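Local coordinates for KaiC-like domain-containing protein (Pyrococcus horikoshii, PDB 3BS4) that is of unknown function but, as a KaiC-like domain protein, is probably related to RecA-type ATPases and binds a peptide of unknown identity, at residues Y59-I64 with L84-T89; V129-N134 with K178-G183; W187-E190 with R196-L199. All blocks are in the same frame, centred on the assembly; numbering follows the deposited sequence.

Interaction 1: residues Y59-I64 with L84-T89; sequences YPLQLI and LAIVDT
Leu61 faces Ile86 and Asp88 where the first turn of helix 61-70 comes down on the C-terminal end of strand 84-87. The strand belongs to the parallel part of a mixed sheet, in an alpha/beta fold consistent with the RecA-like core of KaiC relatives. The contact has an apolar half and a half joined through water.

In the apolar half Leu61 CD1 meets Ile86 CD1 at 3.9 Å, and the two side chains cross obliquely. Ile86 reaches this far because its CG1-CD1 arm is extended (chi2 176°). All the touching residues are buried. Met100 and Tyr105 also pack on Leu61, while Leu79 and Ser56 pack on Ile86, so loops, helix 75-80 and strand 51-56 share this side.

The other half is looser. The CA atoms of Leu61 and Asp88 are 7.0 Å apart, and the side chains meet only lightly, Leu61 CB lying 3.8 Å from Asp88 OD2. Two waters link Asp88 to the backbone of 59-61. One donates to Tyr59 O at 2.7 Å and to Asp88 OD1, also at 2.7 Å. The second accepts from Leu61 N at 2.8 Å and donates to Asp88 OD2 at 2.9 Å. Through them the carboxylate reaches polar backbone atoms on both sides of Pro60, the N-cap of helix 61-70.

Asp88 has a local task as well. It is the centre of an inverse gamma turn and the N-cap of helix 89-94. The carboxylate thus links two helix starts. Tyr105 OH makes a weak hydrogen bond to OD2, and OD1 accepts hydrogen bonds from Gly91 N and from the water that also donates to Tyr59 O.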
loop_
_atom_site.group_PDB
_atom_site.type_symbol
_atom_site.label_atom_id
_atom_site.label_comp_id
_atom_site.label_asym_id
_atom_site.label_seq_id
_atom_site.Cartn_x
_atom_site.Cartn_y
_atom_site.Cartn_z
ATOM N N TYR A 59 -5.005 9.329 5.610
ATOM C CA TYR A 59 -4.618 9.855 6.929
ATOM C C TYR A 59 -3.743 11.086 6.799
ATOM O O TYR A 59 -2.932 11.181 5.869
ATOM C CB TYR A 59 -3.888 8.773 7.772
ATOM C CG TYR A 59 -4.741 7.546 7.916
ATOM C CD1 TYR A 59 -5.868 7.571 8.739
ATOM C CD2 TYR A 59 -4.499 6.406 7.143
ATOM C CE1 TYR A 59 -6.704 6.481 8.846
ATOM C CE2 TYR A 59 -5.335 5.306 7.235
ATOM C CZ TYR A 59 -6.438 5.356 8.090
ATOM O OH TYR A 59 -7.315 4.297 8.224
ATOM N N PRO A 60 -3.890 12.016 7.756
ATOM C CA PRO A 60 -2.978 13.157 7.811
ATOM C C PRO A 60 -1.541 12.667 7.930
ATOM O O PRO A 60 -1.277 11.671 8.597
ATOM C CB PRO A 60 -3.369 13.870 9.103
ATOM C CG PRO A 60 -4.748 13.381 9.456
ATOM C CD PRO A 60 -4.905 12.031 8.825
ATOM N N LEU A 61 -0.627 13.376 7.282
ATOM C CA LEU A 61 0.780 13.034 7.343
ATOM C C LEU A 61 1.305 12.890 8.785
ATOM O O LEU A 61 2.059 11.980 9.093
ATOM C CB LEU A 61 1.585 14.078 6.577
ATOM C CG LEU A 61 3.071 13.775 6.440
ATOM C CD1 LEU A 61 3.298 12.440 5.717
ATOM C CD2 LEU A 61 3.761 14.938 5.740
ATOM N N GLN A 62 0.897 13.789 9.670
ATOM C CA GLN A 62 1.384 13.734 11.036
ATOM C C GLN A 62 0.960 12.446 11.731
ATOM O O GLN A 62 1.685 11.921 12.575
ATOM C CB GLN A 62 0.938 14.972 11.820
ATOM C CG GLN A 62 1.551 16.287 11.287
ATOM C CD GLN A 62 3.096 16.313 11.251
ATOM O OE1 GLN A 62 3.689 16.828 10.298
ATOM N NE2 GLN A 62 3.740 15.780 12.293
ATOM N N LEU A 63 -0.205 11.918 11.350
ATOM C CA LEU A 63 -0.637 10.630 11.860
ATOM C C LEU A 63 0.178 9.450 11.297
ATOM O O LEU A 63 0.501 8.523 12.024
ATOM C CB LEU A 63 -2.143 10.430 11.622
ATOM C CG LEU A 63 -2.776 9.169 12.221
ATOM C CD1 LEU A 63 -2.526 9.048 13.734
ATOM C CD2 LEU A 63 -4.270 9.123 11.926
ATOM N N ILE A 64 0.494 9.479 9.999
ATOM C CA ILE A 64 1.376 8.480 9.399
ATOM C C ILE A 64 2.729 8.462 10.112
ATOM O O ILE A 64 3.292 7.399 10.368
ATOM C CB ILE A 64 1.587 8.770 7.902
ATOM C CG1 ILE A 64 0.261 8.587 7.141
ATOM C CG2 ILE A 64 2.702 7.896 7.315
ATOM C CD1 ILE A 64 -0.311 7.154 7.195
ATOM N N LEU A 84 12.529 7.056 1.161
ATOM C CA LEU A 84 11.066 7.106 1.169
ATOM C C LEU A 84 10.578 8.332 0.393
ATOM O O LEU A 84 11.113 9.434 0.576
ATOM C CB LEU A 84 10.590 7.166 2.618
ATOM C CG LEU A 84 9.099 7.359 2.899
ATOM C CD1 LEU A 84 8.290 6.190 2.315
ATOM C CD2 LEU A 84 8.866 7.537 4.397
ATOM N N ALA A 85 9.581 8.131 -0.472
ATOM C CA ALA A 85 8.889 9.240 -1.146
ATOM C C ALA A 85 7.427 9.161 -0.741
ATOM O O ALA A 85 6.867 8.072 -0.708
ATOM C CB ALA A 85 9.018 9.126 -2.645
ATOM N N ILE A 86 6.829 10.305 -0.419
ATOM C CA ILE A 86 5.412 10.326 -0.041
ATOM C C ILE A 86 4.674 11.267 -0.960
ATOM O O ILE A 86 5.098 12.415 -1.147
ATOM C CB ILE A 86 5.186 10.760 1.432
ATOM C CG1 ILE A 86 5.885 9.782 2.387
ATOM C CG2 ILE A 86 3.684 10.839 1.744
ATOM C CD1 ILE A 86 5.818 10.150 3.865
ATOM N N VAL A 87 3.586 10.782 -1.559
ATOM C CA VAL A 87 2.633 11.695 -2.194
ATOM C C VAL A 87 1.543 11.910 -1.156
ATOM O O VAL A 87 0.807 10.979 -0.810
ATOM C CB VAL A 87 2.043 11.128 -3.489
ATOM C CG1 VAL A 87 1.042 12.117 -4.116
ATOM C CG2 VAL A 87 3.147 10.744 -4.493
ATOM N N ASP A 88 1.452 13.124 -0.638
ATOM C CA ASP A 88 0.474 13.412 0.405
ATOM C C ASP A 88 -0.864 13.780 -0.211
ATOM O O ASP A 88 -1.254 14.947 -0.294
ATOM C CB ASP A 88 0.988 14.479 1.378
ATOM C CG ASP A 88 0.046 14.707 2.544
ATOM O OD1 ASP A 88 -0.946 13.970 2.676
ATOM O OD2 ASP A 88 0.306 15.625 3.356
ATOM N N THR A 89 -1.563 12.747 -0.656
ATOM C CA THR A 89 -2.865 12.908 -1.276
ATOM C C THR A 89 -3.869 13.494 -0.278
ATOM O O THR A 89 -4.685 14.368 -0.624
ATOM C CB THR A 89 -3.316 11.547 -1.836
ATOM O OG1 THR A 89 -2.346 11.128 -2.810
ATOM C CG2 THR A 89 -4.689 11.646 -2.505
HETATM O O HOH W 1 -0.788 11.990 4.484
HETATM O O HOH W 2 -1.545 15.415 5.568
#

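Interaction 2: residues V129-N134 with K178-G183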
loop_
_atom_site.group_PDB
_atom_site.type_symbol
_atom_site.label_atom_id
_atom_site.label_comp_id
_atom_site.label_asym_id
_atom_site.label_seq_id
_atom_site.Cartn_x
_atom_site.Cartn_y
_atom_site.Cartn_z
ATOM N N VAL A 129 14.821 11.194 -9.374
ATOM C CA VAL A 129 15.756 11.422 -8.263
ATOM C C VAL A 129 16.477 10.115 -7.913
ATOM O O VAL A 129 17.710 10.080 -7.803
ATOM C CB VAL A 129 15.080 12.028 -7.002
ATOM C CG1 VAL A 129 16.081 12.200 -5.873
ATOM C CG2 VAL A 129 14.410 13.364 -7.327
ATOM N N TRP A 130 15.716 9.038 -7.718
ATOM C CA TRP A 130 16.326 7.756 -7.384
ATOM C C TRP A 130 17.315 7.322 -8.440
ATOM O O TRP A 130 18.394 6.796 -8.112
ATOM C CB TRP A 130 15.255 6.676 -7.220
ATOM C CG TRP A 130 14.491 6.789 -5.925
ATOM C CD1 TRP A 130 14.975 7.198 -4.722
ATOM C CD2 TRP A 130 13.123 6.420 -5.702
ATOM N NE1 TRP A 130 13.992 7.127 -3.759
ATOM C CE2 TRP A 130 12.843 6.650 -4.336
ATOM C CE3 TRP A 130 12.107 5.922 -6.527
ATOM C CZ2 TRP A 130 11.586 6.407 -3.774
ATOM C CZ3 TRP A 130 10.855 5.686 -5.967
ATOM C CH2 TRP A 130 10.610 5.923 -4.606
ATOM N N MET A 131 16.953 7.505 -9.708
ATOM C CA MET A 131 17.839 7.069 -10.797
ATOM C C MET A 131 19.110 7.941 -10.839
ATOM O O MET A 131 20.231 7.415 -10.985
ATOM C CB MET A 131 17.127 7.068 -12.161
ATOM C CG MET A 131 17.989 6.469 -13.291
ATOM S SD MET A 131 18.471 4.714 -13.108
ATOM C CE MET A 131 16.841 4.005 -13.224
ATOM N N ASP A 132 18.929 9.256 -10.706
ATOM C CA ASP A 132 20.095 10.166 -10.712
ATOM C C ASP A 132 21.105 9.777 -9.626
ATOM O O ASP A 132 22.317 9.809 -9.853
ATOM C CB ASP A 132 19.682 11.619 -10.528
ATOM C CG ASP A 132 19.081 12.244 -11.784
ATOM O OD1 ASP A 132 18.968 11.581 -12.848
ATOM O OD2 ASP A 132 18.703 13.428 -11.698
ATOM N N LEU A 133 20.605 9.430 -8.445
ATOM C CA LEU A 133 21.469 9.067 -7.327
ATOM C C LEU A 133 21.934 7.612 -7.361
ATOM O O LEU A 133 22.699 7.177 -6.486
ATOM C CB LEU A 133 20.781 9.410 -6.000
ATOM C CG LEU A 133 20.303 10.857 -5.812
ATOM C CD1 LEU A 133 19.666 11.055 -4.410
ATOM C CD2 LEU A 133 21.449 11.897 -6.001
ATOM N N ASN A 134 21.462 6.875 -8.370
ATOM C CA ASN A 134 21.750 5.433 -8.540
ATOM C C ASN A 134 21.256 4.589 -7.367
ATOM O O ASN A 134 21.900 3.614 -6.947
ATOM C CB ASN A 134 23.248 5.162 -8.819
ATOM C CG ASN A 134 23.490 3.759 -9.342
ATOM O OD1 ASN A 134 22.816 3.307 -10.274
ATOM N ND2 ASN A 134 24.431 3.051 -8.732
ATOM N N LYS A 178 7.450 2.983 -17.746
ATOM C CA LYS A 178 8.078 2.329 -18.893
ATOM C C LYS A 178 9.563 2.646 -19.049
ATOM O O LYS A 178 10.292 1.876 -19.668
ATOM C CB LYS A 178 7.298 2.636 -20.181
ATOM C CG LYS A 178 5.840 2.181 -20.136
ATOM C CD LYS A 178 5.690 0.668 -20.374
ATOM C CE LYS A 178 4.622 0.079 -19.456
ATOM N NZ LYS A 178 3.870 -1.073 -20.063
ATOM N N LYS A 179 10.010 3.766 -18.483
ATOM C CA LYS A 179 11.396 4.216 -18.634
ATOM C C LYS A 179 12.225 4.098 -17.340
ATOM O O LYS A 179 13.400 4.451 -17.322
ATOM C CB LYS A 179 11.435 5.656 -19.180
ATOM C CG LYS A 179 10.987 5.812 -20.664
ATOM C CD LYS A 179 9.499 5.487 -20.862
ATOM C CE LYS A 179 8.866 6.123 -22.105
ATOM N NZ LYS A 179 7.379 5.851 -22.131
ATOM N N TYR A 180 11.602 3.590 -16.273
ATOM C CA TYR A 180 12.261 3.377 -14.978
ATOM C C TYR A 180 11.849 2.018 -14.432
ATOM O O TYR A 180 10.827 1.489 -14.869
ATOM C CB TYR A 180 11.795 4.429 -13.972
ATOM C CG TYR A 180 12.152 5.832 -14.349
ATOM C CD1 TYR A 180 13.408 6.346 -14.028
ATOM C CD2 TYR A 180 11.250 6.651 -15.027
ATOM C CE1 TYR A 180 13.768 7.637 -14.378
ATOM C CE2 TYR A 180 11.601 7.954 -15.383
ATOM C CZ TYR A 180 12.868 8.435 -15.047
ATOM O OH TYR A 180 13.243 9.719 -15.370
ATOM N N PRO A 181 12.610 1.476 -13.450
ATOM C CA PRO A 181 12.227 0.228 -12.807
ATOM C C PRO A 181 10.825 0.331 -12.219
ATOM O O PRO A 181 10.422 1.396 -11.759
ATOM C CB PRO A 181 13.253 0.081 -11.688
ATOM C CG PRO A 181 14.463 0.793 -12.233
ATOM C CD PRO A 181 13.876 1.989 -12.891
ATOM N N ARG A 182 10.092 -0.772 -12.280
ATOM C CA ARG A 182 8.752 -0.835 -11.715
ATOM C C ARG A 182 8.827 -1.378 -10.288
ATOM O O ARG A 182 9.829 -1.987 -9.875
ATOM C CB ARG A 182 7.845 -1.719 -12.588
ATOM C CG ARG A 182 7.231 -1.008 -13.812
ATOM C CD ARG A 182 6.282 -1.962 -14.571
ATOM N NE ARG A 182 5.462 -1.334 -15.617
ATOM C CZ ARG A 182 4.187 -0.965 -15.465
ATOM N NH1 ARG A 182 3.568 -1.128 -14.295
ATOM N NH2 ARG A 182 3.518 -0.416 -16.482
ATOM N N GLY A 183 7.768 -1.163 -9.526
ATOM C CA GLY A 183 7.762 -1.631 -8.143
ATOM C C GLY A 183 6.838 -2.807 -7.898
ATOM O O GLY A 183 6.154 -3.293 -8.814
#
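Met131 touches Tyr180 with its CB and Pro181 with its CE methyl. The CB sits at the edge of the Tyr180 ring, near the ring plane, 4.1 Å from CE1. The far end turns to the proline: Met131 CE is 3.6 Å from Pro181 CD and 4.1 Å from Pro181 CG. The methionine chain is bent at both chi2 (62°) and chi3 (65°). This bend carries the methyl onto the pyrrolidine ring while CB stays beside the tyrosine. Methionine and proline side chains cross at a slant.

The contact is small and apolar, and the two segments together bury 113 Å². It lies at the surface, with Met131 exposed and its two partners partly so. Phe136 adds to the apolar patch by packing on both Met131 and Pro181. Tyr180 also rests on Glu124, Lys127 and Lys128, and Lys127 NZ hydrogen-bonds to Pro181 O, so the preceding turns of the helix hold the same loop. Further along this loop, Gly183 hydrogen-bonds through its backbone to the bound peptide.

Just beyond Met131 the helix stops in a Schellman motif, in which Asn134 takes positive phi and its N bonds to Met131 O at 2.9 Å. The contact joins the C-terminal end of helix 115-132 to the loop that leads from helix 175-178 into strand 184-190.

Interaction 3: residues W187-E190 with R196-L199; sequences WLWE and RVLL
Leu198 lays a methyl on the indole of Trp189 in a CH-pi contact over the ring face. CD1 of Leu198 stands 3.5 Å from the centroid of the five-membered ring, only 8° off the ring normal. Its nearest ring atoms are CD1 and NE1 of Trp189, each at 3.6 Å. Leu198 leaves the helix pointing past the strand, and its end turns inward to deliver the methyl to the face. The indole also meets the ring of His26, on strand 22-27, with the ring planes at about 80°.

Apolar contact follows at the six-membered ring. Val197 CG1 approaches Trp189 CH2 to 3.4 Å, a tight fit, and comes in obliquely to the ring. The two side chains cross at about a right angle. With CG anti to its own backbone N (chi1 -178°), the indole reaches out from the strand to meet both helix residues.

This is a strand-loop-helix connection of the central sheet, in the alpha/beta part of the fold. Strand 184-190 lies between strands 141-146 and 22-27 and runs parallel to both. Helix 195-204 begins after a short loop and presents Val197 and Leu198 to Trp189. Helix 157-173 packs on Val197 as well, through Thr160, Leu161 and Leu164.

Polar bonding is local to the connection. Trp189 NE1, under the leucine methyl, donates a hydrogen bond to Val192 O, which ties the indole to the intervening loop. Val197 N hydrogen-bonds to Asp194 OD2.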
loop_
_atom_site.group_PDB
_atom_site.type_symbol
_atom_site.label_atom_id
_atom_site.label_comp_id
_atom_site.label_asym_id
_atom_site.label_seq_id
_atom_site.Cartn_x
_atom_site.Cartn_y
_atom_site.Cartn_z
ATOM N N TRP A 187 -1.788 -2.431 -1.808
ATOM C CA TRP A 187 -2.952 -1.573 -1.625
ATOM C C TRP A 187 -3.649 -1.994 -0.349
ATOM O O TRP A 187 -3.853 -3.182 -0.128
ATOM C CB TRP A 187 -3.954 -1.789 -2.768
ATOM C CG TRP A 187 -3.568 -1.114 -4.030
ATOM C CD1 TRP A 187 -2.458 -0.329 -4.233
ATOM C CD2 TRP A 187 -4.310 -1.092 -5.253
ATOM N NE1 TRP A 187 -2.459 0.169 -5.522
ATOM C CE2 TRP A 187 -3.591 -0.274 -6.162
ATOM C CE3 TRP A 187 -5.504 -1.695 -5.681
ATOM C CZ2 TRP A 187 -4.022 -0.053 -7.481
ATOM C CZ3 TRP A 187 -5.928 -1.474 -6.997
ATOM C CH2 TRP A 187 -5.191 -0.650 -7.867
ATOM N N LEU A 188 -4.066 -1.029 0.461
ATOM C CA LEU A 188 -4.891 -1.339 1.621
ATOM C C LEU A 188 -6.337 -0.947 1.316
ATOM O O LEU A 188 -6.580 0.133 0.796
ATOM C CB LEU A 188 -4.382 -0.564 2.849
ATOM C CG LEU A 188 -5.144 -0.777 4.169
ATOM C CD1 LEU A 188 -5.076 -2.261 4.631
ATOM C CD2 LEU A 188 -4.629 0.141 5.260
ATOM N N TRP A 189 -7.298 -1.790 1.694
ATOM C CA TRP A 189 -8.705 -1.389 1.599
ATOM C C TRP A 189 -9.353 -1.642 2.951
ATOM O O TRP A 189 -9.340 -2.771 3.415
ATOM C CB TRP A 189 -9.447 -2.189 0.511
ATOM C CG TRP A 189 -10.891 -1.771 0.345
ATOM C CD1 TRP A 189 -11.936 -2.120 1.133
ATOM C CD2 TRP A 189 -11.423 -0.935 -0.693
ATOM N NE1 TRP A 189 -13.112 -1.532 0.670
ATOM C CE2 TRP A 189 -12.813 -0.790 -0.444
ATOM C CE3 TRP A 189 -10.857 -0.263 -1.781
ATOM C CZ2 TRP A 189 -13.650 -0.016 -1.273
ATOM C CZ3 TRP A 189 -11.686 0.523 -2.595
ATOM C CH2 TRP A 189 -13.064 0.626 -2.340
ATOM N N GLU A 190 -9.891 -0.582 3.572
ATOM C CA GLU A 190 -10.467 -0.671 4.921
ATOM C C GLU A 190 -11.978 -0.751 4.835
ATOM O O GLU A 190 -12.619 0.184 4.350
ATOM C CB GLU A 190 -10.024 0.543 5.756
ATOM C CG GLU A 190 -8.505 0.608 5.890
ATOM C CD GLU A 190 -8.008 1.755 6.755
ATOM O OE1 GLU A 190 -8.330 1.803 7.964
ATOM O OE2 GLU A 190 -7.264 2.590 6.236
ATOM N N ARG A 196 -19.064 -2.961 -5.526
ATOM C CA ARG A 196 -18.622 -2.875 -6.923
ATOM C C ARG A 196 -17.183 -2.414 -7.029
ATOM O O ARG A 196 -16.410 -2.938 -7.832
ATOM C CB ARG A 196 -19.504 -1.943 -7.746
ATOM C CG ARG A 196 -20.881 -2.503 -7.996
ATOM C CD ARG A 196 -21.592 -1.689 -9.067
ATOM N NE ARG A 196 -21.758 -0.300 -8.650
ATOM C CZ ARG A 196 -21.924 0.720 -9.486
ATOM N NH1 ARG A 196 -21.942 0.524 -10.801
ATOM N NH2 ARG A 196 -22.062 1.942 -9.002
ATOM N N VAL A 197 -16.821 -1.413 -6.243
ATOM C CA VAL A 197 -15.436 -0.933 -6.292
ATOM C C VAL A 197 -14.494 -2.002 -5.731
ATOM O O VAL A 197 -13.402 -2.248 -6.261
ATOM C CB VAL A 197 -15.241 0.414 -5.551
ATOM C CG1 VAL A 197 -13.773 0.854 -5.667
ATOM C CG2 VAL A 197 -16.201 1.485 -6.091
ATOM N N LEU A 198 -14.924 -2.662 -4.660
ATOM C CA LEU A 198 -14.141 -3.748 -4.102
ATOM C C LEU A 198 -13.949 -4.884 -5.102
ATOM O O LEU A 198 -12.885 -5.485 -5.175
ATOM C CB LEU A 198 -14.821 -4.245 -2.829
ATOM C CG LEU A 198 -14.076 -5.076 -1.804
ATOM C CD1 LEU A 198 -12.721 -4.494 -1.398
ATOM C CD2 LEU A 198 -15.007 -5.208 -0.586
ATOM N N LEU A 199 -14.974 -5.164 -5.910
ATOM C CA LEU A 199 -14.856 -6.163 -6.971
ATOM C C LEU A 199 -13.746 -5.804 -7.965
ATOM O O LEU A 199 -12.966 -6.660 -8.377
ATOM C CB LEU A 199 -16.181 -6.256 -7.722
ATOM C CG LEU A 199 -16.657 -7.562 -8.329
ATOM C CD1 LEU A 199 -16.581 -8.738 -7.326
ATOM C CD2 LEU A 199 -18.091 -7.362 -8.844
#

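From the N terminus the contacts come in series; none nests or crosses. Interaction 1 closes a mostly helical loop of 19 residues and sets helix 61-70 against strand 84-87. Interaction 2 closes a longer loop of 43 residues, from the end of helix 115-132 to the approach of strand 184-190. Interaction 3 follows on that strand and closes a short loop to helix 195-204. Interactions 1 and 3 reach the same sheet, their centres about 20 Å apart, and meet where Tyr59 OH probably hydrogen-bonds to Glu190 OE2 (2.6 Å). Interactions 1 and 2 touch through Ala85 and Trp130. Interactions 2 and 3 lie on opposite sides of the chain's centre.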